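Local coordinates for ribosome-inactivating protein 3 (Zea mays, PDB 2PQG) that is a maize member of the ribosome-inactivating protein family, whose fold combines a mixed beta sheet with a largely helical body, at residues A[55-63]-A[129-137]. Sequence-based numbering, arbitrary orientation.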
# COMPACT_ATOMS: atom_id res chain seq x y z
N GLU A 55 -3.73 -12.33 2.41
CA GLU A 55 -3.54 -12.76 3.79
C GLU A 55 -2.06 -12.87 4.09
O GLU A 55 -1.37 -13.72 3.53
CB GLU A 55 -4.21 -14.11 4.05
CG GLU A 55 -4.36 -14.41 5.53
CD GLU A 55 -4.57 -15.89 5.82
OE1 GLU A 55 -5.38 -16.52 5.12
OE2 GLU A 55 -3.93 -16.41 6.76
N LEU A 56 -1.56 -12.01 4.98
CA LEU A 56 -0.16 -12.05 5.37
C LEU A 56 -0.04 -12.80 6.69
O LEU A 56 -0.59 -12.40 7.72
CB LEU A 56 0.38 -10.63 5.53
CG LEU A 56 0.12 -9.69 4.35
CD1 LEU A 56 0.68 -8.30 4.68
CD2 LEU A 56 0.77 -10.24 3.10
N LYS A 57 0.71 -13.90 6.66
CA LYS A 57 0.88 -14.73 7.85
C LYS A 57 2.32 -14.79 8.33
O LYS A 57 3.26 -14.74 7.52
CB LYS A 57 0.45 -16.16 7.57
CG LYS A 57 -0.72 -16.30 6.59
CD LYS A 57 -0.73 -17.66 5.90
CE LYS A 57 -1.70 -18.61 6.56
NZ LYS A 57 -1.03 -19.86 7.01
N THR A 58 2.49 -14.87 9.64
CA THR A 58 3.79 -15.16 10.21
C THR A 58 3.84 -16.61 10.65
O THR A 58 3.13 -17.47 10.11
CB THR A 58 4.09 -14.26 11.42
OG1 THR A 58 3.27 -14.65 12.53
CG2 THR A 58 3.82 -12.80 11.08
N ARG A 59 4.69 -16.88 11.62
CA ARG A 59 4.69 -18.15 12.36
C ARG A 59 3.76 -18.03 13.57
O ARG A 59 3.36 -19.04 14.17
CB ARG A 59 6.09 -18.43 12.90
CG ARG A 59 6.13 -19.30 14.16
CD ARG A 59 7.53 -19.49 14.71
NE ARG A 59 7.57 -20.49 15.76
CZ ARG A 59 6.82 -20.47 16.86
NH1 ARG A 59 5.94 -19.49 17.05
NH2 ARG A 59 6.93 -21.43 17.77
N THR A 60 3.40 -16.80 13.91
CA THR A 60 2.61 -16.54 15.11
C THR A 60 1.18 -16.15 14.77
O THR A 60 0.23 -16.79 15.22
CB THR A 60 3.25 -15.43 15.97
OG1 THR A 60 4.46 -15.91 16.56
CG2 THR A 60 2.29 -15.01 17.08
N SER A 61 1.04 -15.10 13.97
CA SER A 61 -0.25 -14.47 13.75
C SER A 61 -0.50 -14.23 12.27
O SER A 61 0.21 -14.76 11.42
CB SER A 61 -0.30 -13.14 14.50
OG SER A 61 -1.63 -12.68 14.62
N SER A 62 -1.52 -13.43 11.97
CA SER A 62 -1.85 -13.10 10.59
C SER A 62 -2.93 -12.03 10.47
O SER A 62 -3.66 -11.75 11.43
CB SER A 62 -2.31 -14.36 9.84
OG SER A 62 -3.55 -14.83 10.35
N ILE A 63 -3.02 -11.44 9.28
CA ILE A 63 -4.03 -10.43 9.00
C ILE A 63 -4.39 -10.51 7.52
O ILE A 63 -3.58 -10.94 6.69
CB ILE A 63 -3.57 -8.99 9.31
CG1 ILE A 63 -2.33 -8.62 8.49
CG2 ILE A 63 -3.32 -8.84 10.79
CD1 ILE A 63 -1.94 -7.15 8.59
N THR A 129 7.05 -8.67 8.98
CA THR A 129 6.72 -9.62 10.04
C THR A 129 6.20 -8.87 11.28
O THR A 129 5.17 -9.24 11.84
CB THR A 129 7.95 -10.48 10.43
OG1 THR A 129 8.36 -11.26 9.30
CG2 THR A 129 7.62 -11.42 11.60
N ARG A 130 6.91 -7.82 11.69
CA ARG A 130 6.53 -7.03 12.85
C ARG A 130 5.23 -6.25 12.63
O ARG A 130 4.43 -6.08 13.56
CB ARG A 130 7.65 -6.07 13.23
CG ARG A 130 8.90 -6.76 13.75
CD ARG A 130 9.79 -5.80 14.52
NE ARG A 130 10.48 -4.85 13.65
CZ ARG A 130 11.50 -5.17 12.87
NH1 ARG A 130 11.96 -6.41 12.84
NH2 ARG A 130 12.08 -4.23 12.11
N ALA A 131 5.02 -5.77 11.41
CA ALA A 131 3.81 -5.02 11.08
C ALA A 131 2.57 -5.90 11.21
O ALA A 131 1.57 -5.48 11.79
CB ALA A 131 3.92 -4.47 9.67
N VAL A 132 2.65 -7.11 10.67
CA VAL A 132 1.52 -8.04 10.75
C VAL A 132 1.28 -8.46 12.20
O VAL A 132 0.14 -8.41 12.68
CB VAL A 132 1.76 -9.30 9.88
CG1 VAL A 132 0.66 -10.33 10.12
CG2 VAL A 132 1.78 -8.92 8.41
N ASN A 133 2.33 -8.84 12.90
CA ASN A 133 2.18 -9.26 14.29
C ASN A 133 1.61 -8.15 15.14
O ASN A 133 0.82 -8.40 16.05
CB ASN A 133 3.53 -9.74 14.84
CG ASN A 133 3.93 -11.10 14.28
OD1 ASN A 133 5.11 -11.47 14.29
ND2 ASN A 133 2.95 -11.86 13.78
N ASP A 134 1.99 -6.92 14.83
CA ASP A 134 1.52 -5.74 15.55
C ASP A 134 0.05 -5.48 15.25
O ASP A 134 -0.77 -5.36 16.17
CB ASP A 134 2.34 -4.52 15.13
CG ASP A 134 2.33 -3.42 16.17
OD1 ASP A 134 1.26 -3.13 16.74
OD2 ASP A 134 3.41 -2.84 16.42
N LEU A 135 -0.29 -5.39 13.96
CA LEU A 135 -1.66 -5.12 13.54
C LEU A 135 -2.64 -6.25 13.86
O LEU A 135 -3.85 -6.03 13.99
CB LEU A 135 -1.69 -4.80 12.04
CG LEU A 135 -1.00 -3.49 11.66
CD1 LEU A 135 -0.96 -3.34 10.15
CD2 LEU A 135 -1.72 -2.30 12.31
N ALA A 136 -2.11 -7.47 14.00
CA ALA A 136 -2.95 -8.61 14.34
C ALA A 136 -3.53 -8.37 15.72
O ALA A 136 -4.50 -9.01 16.11
CB ALA A 136 -2.13 -9.89 14.35
N LYS A 137 -2.93 -7.44 16.45
CA LYS A 137 -3.39 -7.09 17.79
C LYS A 137 -4.04 -5.72 17.86
O LYS A 137 -4.25 -5.22 18.97
CB LYS A 137 -2.24 -7.09 18.79
CG LYS A 137 -1.21 -8.14 18.57
CD LYS A 137 -0.38 -8.32 19.81
CE LYS A 137 0.58 -9.49 19.65
NZ LYS A 137 0.74 -10.22 20.94
O HOH W 1 5.99 -14.30 14.58
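The beta hairpin of strands 51-57 and 62-68 meets helix 125-135 through both its turn and its strand ends. In the turn, Thr58 OG1 accepts from Thr60 N (2.6 Å) and Ser61 N, which defines an ST turn and an ST motif. Across the contact Thr58 OG1 also accepts from Asn133 ND2 (3.1 Å); the bond is nearly straight (171°) and OG1 lies in the amide plane. A chi1 of 72° turns this hydroxyl back over the turn, where the N-H groups of Thr60 and Ser61 reach it. Three N-H groups thus converge on one oxygen. A water donates to Asn133 OD1 (3.0 Å) and accepts from Thr60 OG1, which is consistent with the modelled orientation of the amide.

Farther along, Val132 faces Leu56 and Ile63, a hydrogen-bonded antiparallel pair. Val132 CG2 packs on Leu56 CB (3.6 Å) and also borders Ile63, while Val132 CG1, anti to the backbone N (chi1 173°), lies against Leu56 O (3.4 Å) and Ile63 CG1 (3.8 Å). Ile63 CG2 settles on Ala136 CA (3.6 Å), and its CD1 approaches Leu135 CB. Leu135 also touches Leu177 of helix 171-189. The contact thereby packs the mixed sheet's hairpin on helix 125-135, part of the alpha/beta build of the ribosome-inactivating protein fold.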